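PDB 5BYP: putative uncharacterized protein from Bacteroides eggerthii DSM 20697, which is of unknown function but has a lipocalin-like beta-barrel domain, a fold whose relatives often bind small hydrophobic molecules. Local coordinates for residues 68-73 and 77-82; 101-106 and 120-125. All coordinates share one frame; numbering follows the deposited sequence.

Overall arrangement
Both contacts belong to one lipocalin-like domain, a single chain in which antiparallel strands curl into a barrel. Contact 1 joins the loop after strand 63-68 to helix 77-84 at the surface, its centre about 16 Å from the centre of the chain; contact 2 is buried, its centre about 9 Å from that point and on the opposite side of it. The two centres lie 24 Å apart, and their nearest atoms, about 7 Å apart, do not touch. They follow in series along the chain, and strand 63-68, which leads into contact 1, pairs antiparallel with strand 100-108 of contact 2. Neither contact can be tied to a binding site, the function being unknown.

Contact 1: residues 68-73 and 77-82; sequences LWPDNS and EAAHEE
The loop that leaves strand 63-68 turns back against the first turn of helix 77-84, and His-80 reaches from the helix to grip the loop backbone at Pro-70. Its ND1 donates to Pro-70 O over 2.6 Å, almost straight at 174°; the carbonyl oxygen lies in the imidazole plane, while the donor sits 20° out of the carbonyl plane. With CG anti to the backbone N (chi1 -175°), the imidazole runs beside the Asn-72 side chain, pointing the same way, and Asn-72 CB lies over one face, offset toward the CD2 rim, in a CH-pi contact 3.8 Å from the His-80 ring centroid. The far nitrogen, NE2, is hydrogen-bonded to Asp-97 O, so this buried ring bridges two loop carbonyls and its rotation is fixed from both ends. In this lipocalin-like domain the arrangement packs a short surface helix beside the end of a barrel strand. Pro-70, which follows a cis peptide bond, sets its ring carbon CG 3.7 Å from Ala-79 CB. On the other flank Glu-77 bends at chi2 and brings OE1 alongside Asn-72, 3.6 Å from its CB. At the start of the helix, Glu-77 N makes a weak bond to Ser-73 O. The loop is also braced from within: Ser-73 OG donates to Asp-71 OD1 from above the carboxylate plane, and the same oxygen is hydrogen-bonded to Asn-76 ND2.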
loop_
_atom_site.group_PDB
_atom_site.type_symbol
_atom_site.label_atom_id
_atom_site.label_comp_id
_atom_site.label_asym_id
_atom_site.label_seq_id
_atom_site.Cartn_x
_atom_site.Cartn_y
_atom_site.Cartn_z
ATOM N N LEU A 68 -5.973 5.108 -4.077
ATOM C CA LEU A 68 -7.074 4.514 -3.318
ATOM C C LEU A 68 -8.431 5.029 -3.785
ATOM O O LEU A 68 -8.598 6.235 -4.008
ATOM C CB LEU A 68 -6.939 4.775 -1.822
ATOM C CG LEU A 68 -5.786 4.132 -1.102
ATOM C CD1 LEU A 68 -6.026 4.167 0.365
ATOM C CD2 LEU A 68 -5.576 2.688 -1.552
ATOM N N TRP A 69 -9.426 4.126 -3.809
ATOM C CA TRP A 69 -10.781 4.446 -4.190
ATOM C C TRP A 69 -11.676 4.687 -2.958
ATOM O O TRP A 69 -11.622 3.917 -1.999
ATOM C CB TRP A 69 -11.356 3.331 -5.052
ATOM C CG TRP A 69 -12.526 3.801 -5.844
ATOM C CD1 TRP A 69 -13.837 3.675 -5.502
ATOM C CD2 TRP A 69 -12.490 4.697 -6.976
ATOM N NE1 TRP A 69 -14.629 4.323 -6.422
ATOM C CE2 TRP A 69 -13.826 4.980 -7.321
ATOM C CE3 TRP A 69 -11.449 5.268 -7.746
ATOM C CZ2 TRP A 69 -14.160 5.775 -8.414
ATOM C CZ3 TRP A 69 -11.780 6.049 -8.833
ATOM C CH2 TRP A 69 -13.122 6.276 -9.176
ATOM N N PRO A 70 -12.489 5.770 -2.918
ATOM C CA PRO A 70 -12.726 6.792 -3.954
ATOM C C PRO A 70 -11.593 7.792 -4.050
ATOM O O PRO A 70 -11.003 8.168 -3.038
ATOM C CB PRO A 70 -14.011 7.469 -3.469
ATOM C CG PRO A 70 -13.956 7.347 -1.982
ATOM C CD PRO A 70 -13.329 6.017 -1.725
ATOM N N ASP A 71 -11.318 8.242 -5.268
ATOM C CA ASP A 71 -10.283 9.220 -5.522
ATOM C C ASP A 71 -10.828 10.631 -5.216
ATOM O O ASP A 71 -11.941 10.746 -4.729
ATOM C CB ASP A 71 -9.771 9.080 -6.957
ATOM C CG ASP A 71 -10.785 9.289 -8.084
ATOM O OD1 ASP A 71 -11.998 9.554 -7.778
ATOM O OD2 ASP A 71 -10.375 9.197 -9.274
ATOM N N ASN A 72 -10.052 11.691 -5.477
ATOM C CA ASN A 72 -10.522 13.040 -5.154
ATOM C C ASN A 72 -11.108 13.762 -6.353
ATOM O O ASN A 72 -10.910 14.970 -6.492
ATOM C CB ASN A 72 -9.408 13.897 -4.525
ATOM C CG ASN A 72 -8.114 13.940 -5.284
ATOM O OD1 ASN A 72 -8.047 13.673 -6.479
ATOM N ND2 ASN A 72 -7.050 14.284 -4.601
ATOM N N SER A 73 -11.906 13.074 -7.160
ATOM C CA SER A 73 -12.614 13.751 -8.251
ATOM C C SER A 73 -13.748 14.611 -7.668
ATOM O O SER A 73 -14.083 14.435 -6.511
ATOM C CB SER A 73 -13.159 12.742 -9.249
ATOM O OG SER A 73 -13.876 11.719 -8.584
ATOM N N GLU A 77 -15.179 13.690 -3.731
ATOM C CA GLU A 77 -14.476 14.445 -2.673
ATOM C C GLU A 77 -15.015 14.194 -1.260
ATOM O O GLU A 77 -14.216 14.104 -0.336
ATOM C CB GLU A 77 -14.506 15.960 -2.942
ATOM C CG GLU A 77 -13.449 16.740 -2.182
ATOM C CD GLU A 77 -12.036 16.325 -2.519
ATOM O OE1 GLU A 77 -11.566 16.639 -3.637
ATOM O OE2 GLU A 77 -11.415 15.638 -1.683
ATOM N N ALA A 78 -16.343 14.116 -1.083
ATOM C CA ALA A 78 -16.962 13.919 0.228
ATOM C C ALA A 78 -16.560 12.569 0.841
ATOM O O ALA A 78 -16.098 12.525 1.982
ATOM C CB ALA A 78 -18.475 14.023 0.111
ATOM N N ALA A 79 -16.679 11.489 0.063
ATOM C CA ALA A 79 -16.301 10.150 0.478
ATOM C C ALA A 79 -14.774 10.021 0.577
ATOM O O ALA A 79 -14.276 9.371 1.504
ATOM C CB ALA A 79 -16.863 9.134 -0.500
ATOM N N HIS A 80 -14.032 10.675 -0.340
ATOM C CA HIS A 80 -12.555 10.678 -0.306
ATOM C C HIS A 80 -12.062 11.293 0.999
ATOM O O HIS A 80 -11.213 10.711 1.658
ATOM C CB HIS A 80 -11.973 11.449 -1.507
ATOM C CG HIS A 80 -10.467 11.400 -1.594
ATOM N ND1 HIS A 80 -9.811 10.295 -2.096
ATOM C CD2 HIS A 80 -9.546 12.333 -1.268
ATOM C CE1 HIS A 80 -8.528 10.587 -2.051
ATOM N NE2 HIS A 80 -8.318 11.793 -1.554
ATOM N N GLU A 81 -12.630 12.466 1.382
ATOM C CA GLU A 81 -12.255 13.169 2.602
ATOM C C GLU A 81 -12.621 12.345 3.862
ATOM O O GLU A 81 -11.827 12.317 4.812
ATOM C CB GLU A 81 -12.860 14.575 2.668
ATOM C CG GLU A 81 -12.128 15.577 1.775
ATOM C CD GLU A 81 -10.610 15.654 1.894
ATOM O OE1 GLU A 81 -10.110 15.971 2.992
ATOM O OE2 GLU A 81 -9.919 15.416 0.881
ATOM N N GLU A 82 -13.756 11.591 3.831
ATOM C CA GLU A 82 -14.113 10.679 4.929
ATOM C C GLU A 82 -13.051 9.576 5.093
ATOM O O GLU A 82 -12.799 9.132 6.205
ATOM C CB GLU A 82 -15.504 10.045 4.703
ATOM C CG GLU A 82 -16.663 11.028 4.844
ATOM C CD GLU A 82 -18.056 10.500 4.526
ATOM O OE1 GLU A 82 -18.235 9.259 4.502
ATOM O OE2 GLU A 82 -18.978 11.329 4.333
#

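Contact 2: residues 101-106 and 120-125; sequences RTFKVE and TKYVFR
Tyr-122 meets Phe-103 and Arg-101 with two different parts of its side chain. Phe-103 CE2 stands over the centre of the phenol face, 3.6 Å from Tyr-122 CZ, in a T-shaped (edge-to-face) pair with planes at 74° and centroids 4.9 Å apart. At the tyrosine's rim, Arg-101 NH1 donates to Tyr-122 OH over 3.0 Å at a bent 136°; the oxygen lies in the guanidinium plane, which is nearly perpendicular to the phenol ring. The arginine chain bends at chi3 (-61°) to bring NH1 to the hydroxyl, and its CG packs over one face of the Phe-103 ring. A leucine in place of Tyr-122 would probably leave Phe-103 without this aromatic face to set its edge against and Arg-101 NH1 without this acceptor. Beyond this shell, Tyr-17 meets Tyr-122 edge-to-face, and Tyr-117 forms a cation-pi pair with Arg-101. Phe-103 CA and Tyr-122 CA are 9.1 Å apart, since strand 112-117 lies between strands 100-108 and 120-126 in the curled antiparallel sheet, with Leu-115 touching Phe-103; strand 63-68 flanks 100-108 and strand 10-18 flanks 120-126.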
loop_
_atom_site.group_PDB
_atom_site.type_symbol
_atom_site.label_atom_id
_atom_site.label_comp_id
_atom_site.label_asym_id
_atom_site.label_seq_id
_atom_site.Cartn_x
_atom_site.Cartn_y
_atom_site.Cartn_z
ATOM N N ARG A 101 0.167 7.229 -3.701
ATOM C CA ARG A 101 1.630 7.156 -3.514
ATOM C C ARG A 101 2.279 6.370 -4.682
ATOM O O ARG A 101 1.820 5.279 -5.038
ATOM C CB ARG A 101 2.036 6.545 -2.150
ATOM C CG ARG A 101 3.598 6.370 -1.972
ATOM C CD ARG A 101 4.059 6.324 -0.518
ATOM N NE ARG A 101 3.715 7.581 0.154
ATOM C CZ ARG A 101 3.792 7.796 1.460
ATOM N NH1 ARG A 101 4.220 6.838 2.273
ATOM N NH2 ARG A 101 3.431 8.965 1.967
ATOM N N THR A 102 3.344 6.956 -5.265
ATOM C CA THR A 102 4.141 6.402 -6.361
ATOM C C THR A 102 5.460 5.877 -5.785
ATOM O O THR A 102 6.184 6.615 -5.101
ATOM C CB THR A 102 4.351 7.454 -7.464
ATOM O OG1 THR A 102 3.076 7.958 -7.855
ATOM C CG2 THR A 102 5.061 6.886 -8.688
ATOM N N PHE A 103 5.718 4.580 -5.999
ATOM C CA PHE A 103 6.909 3.882 -5.494
ATOM C C PHE A 103 7.839 3.504 -6.593
ATOM O O PHE A 103 7.386 3.135 -7.676
ATOM C CB PHE A 103 6.518 2.584 -4.770
ATOM C CG PHE A 103 5.575 2.715 -3.614
ATOM C CD1 PHE A 103 4.193 2.687 -3.811
ATOM C CD2 PHE A 103 6.056 2.752 -2.309
ATOM C CE1 PHE A 103 3.317 2.757 -2.729
ATOM C CE2 PHE A 103 5.178 2.803 -1.228
ATOM C CZ PHE A 103 3.819 2.811 -1.441
ATOM N N LYS A 104 9.136 3.462 -6.282
ATOM C CA LYS A 104 10.141 2.905 -7.173
ATOM C C LYS A 104 10.201 1.413 -6.904
ATOM O O LYS A 104 10.285 1.004 -5.742
ATOM C CB LYS A 104 11.516 3.580 -6.978
ATOM C CG LYS A 104 11.616 5.026 -7.509
ATOM C CD LYS A 104 11.694 5.133 -9.047
ATOM C CE LYS A 104 13.044 4.791 -9.640
ATOM N NZ LYS A 104 13.036 4.924 -11.125
ATOM N N VAL A 105 10.044 0.595 -7.951
ATOM C CA VAL A 105 10.103 -0.860 -7.794
ATOM C C VAL A 105 11.567 -1.291 -7.815
ATOM O O VAL A 105 12.182 -1.331 -8.884
ATOM C CB VAL A 105 9.263 -1.606 -8.852
ATOM C CG1 VAL A 105 9.302 -3.125 -8.607
ATOM C CG2 VAL A 105 7.821 -1.083 -8.868
ATOM N N GLU A 106 12.139 -1.547 -6.629
ATOM C CA GLU A 106 13.542 -1.968 -6.512
ATOM C C GLU A 106 13.686 -3.474 -6.756
ATOM O O GLU A 106 14.649 -3.906 -7.387
ATOM C CB GLU A 106 14.120 -1.602 -5.135
ATOM C CG GLU A 106 14.198 -0.105 -4.880
ATOM C CD GLU A 106 15.022 0.301 -3.674
ATOM O OE1 GLU A 106 15.429 -0.591 -2.894
ATOM O OE2 GLU A 106 15.294 1.514 -3.531
ATOM N N THR A 120 12.463 5.354 2.090
ATOM C CA THR A 120 11.851 4.327 2.930
ATOM C C THR A 120 11.572 3.109 2.057
ATOM O O THR A 120 10.913 3.219 1.020
ATOM C CB THR A 120 10.599 4.873 3.644
ATOM O OG1 THR A 120 10.988 6.034 4.387
ATOM C CG2 THR A 120 9.956 3.852 4.585
ATOM N N LYS A 121 12.128 1.963 2.452
ATOM C CA LYS A 121 11.956 0.715 1.727
ATOM C C LYS A 121 10.766 -0.066 2.300
ATOM O O LYS A 121 10.612 -0.165 3.517
ATOM C CB LYS A 121 13.250 -0.128 1.766
ATOM N N TYR A 122 9.889 -0.554 1.410
ATOM C CA TYR A 122 8.734 -1.396 1.744
ATOM C C TYR A 122 9.083 -2.824 1.332
ATOM O O TYR A 122 9.201 -3.094 0.138
ATOM C CB TYR A 122 7.461 -0.890 1.031
ATOM C CG TYR A 122 6.836 0.377 1.574
ATOM C CD1 TYR A 122 7.574 1.552 1.674
ATOM C CD2 TYR A 122 5.462 0.460 1.788
ATOM C CE1 TYR A 122 6.988 2.742 2.095
ATOM C CE2 TYR A 122 4.861 1.648 2.200
ATOM C CZ TYR A 122 5.626 2.787 2.349
ATOM O OH TYR A 122 5.019 3.951 2.744
ATOM N N VAL A 123 9.347 -3.710 2.313
ATOM C CA VAL A 123 9.838 -5.070 2.061
ATOM C C VAL A 123 8.721 -6.082 2.260
ATOM O O VAL A 123 8.290 -6.336 3.392
ATOM C CB VAL A 123 11.064 -5.389 2.957
ATOM C CG1 VAL A 123 11.565 -6.807 2.723
ATOM C CG2 VAL A 123 12.185 -4.375 2.738
ATOM N N PHE A 124 8.274 -6.679 1.141
ATOM C CA PHE A 124 7.168 -7.637 1.097
ATOM C C PHE A 124 7.614 -9.044 0.748
ATOM O O PHE A 124 8.543 -9.236 -0.052
ATOM C CB PHE A 124 6.121 -7.213 0.052
ATOM C CG PHE A 124 5.525 -5.840 0.184
ATOM C CD1 PHE A 124 6.142 -4.741 -0.395
ATOM C CD2 PHE A 124 4.271 -5.660 0.768
ATOM C CE1 PHE A 124 5.550 -3.474 -0.330
ATOM C CE2 PHE A 124 3.682 -4.389 0.838
ATOM C CZ PHE A 124 4.321 -3.308 0.282
ATOM N N ARG A 125 6.877 -10.027 1.274
ATOM C CA ARG A 125 7.020 -11.428 0.927
ATOM C C ARG A 125 5.667 -11.946 0.430
ATOM O O ARG A 125 4.642 -11.619 1.014
ATOM C CB ARG A 125 7.563 -12.259 2.104
ATOM C CG ARG A 125 9.106 -12.240 2.157
ATOM C CD ARG A 125 9.688 -13.173 3.194
ATOM N NE ARG A 125 10.741 -14.034 2.636
ATOM C CZ ARG A 125 11.647 -14.665 3.371
ATOM N NH1 ARG A 125 11.661 -14.513 4.691
ATOM N NH2 ARG A 125 12.561 -15.434 2.797
#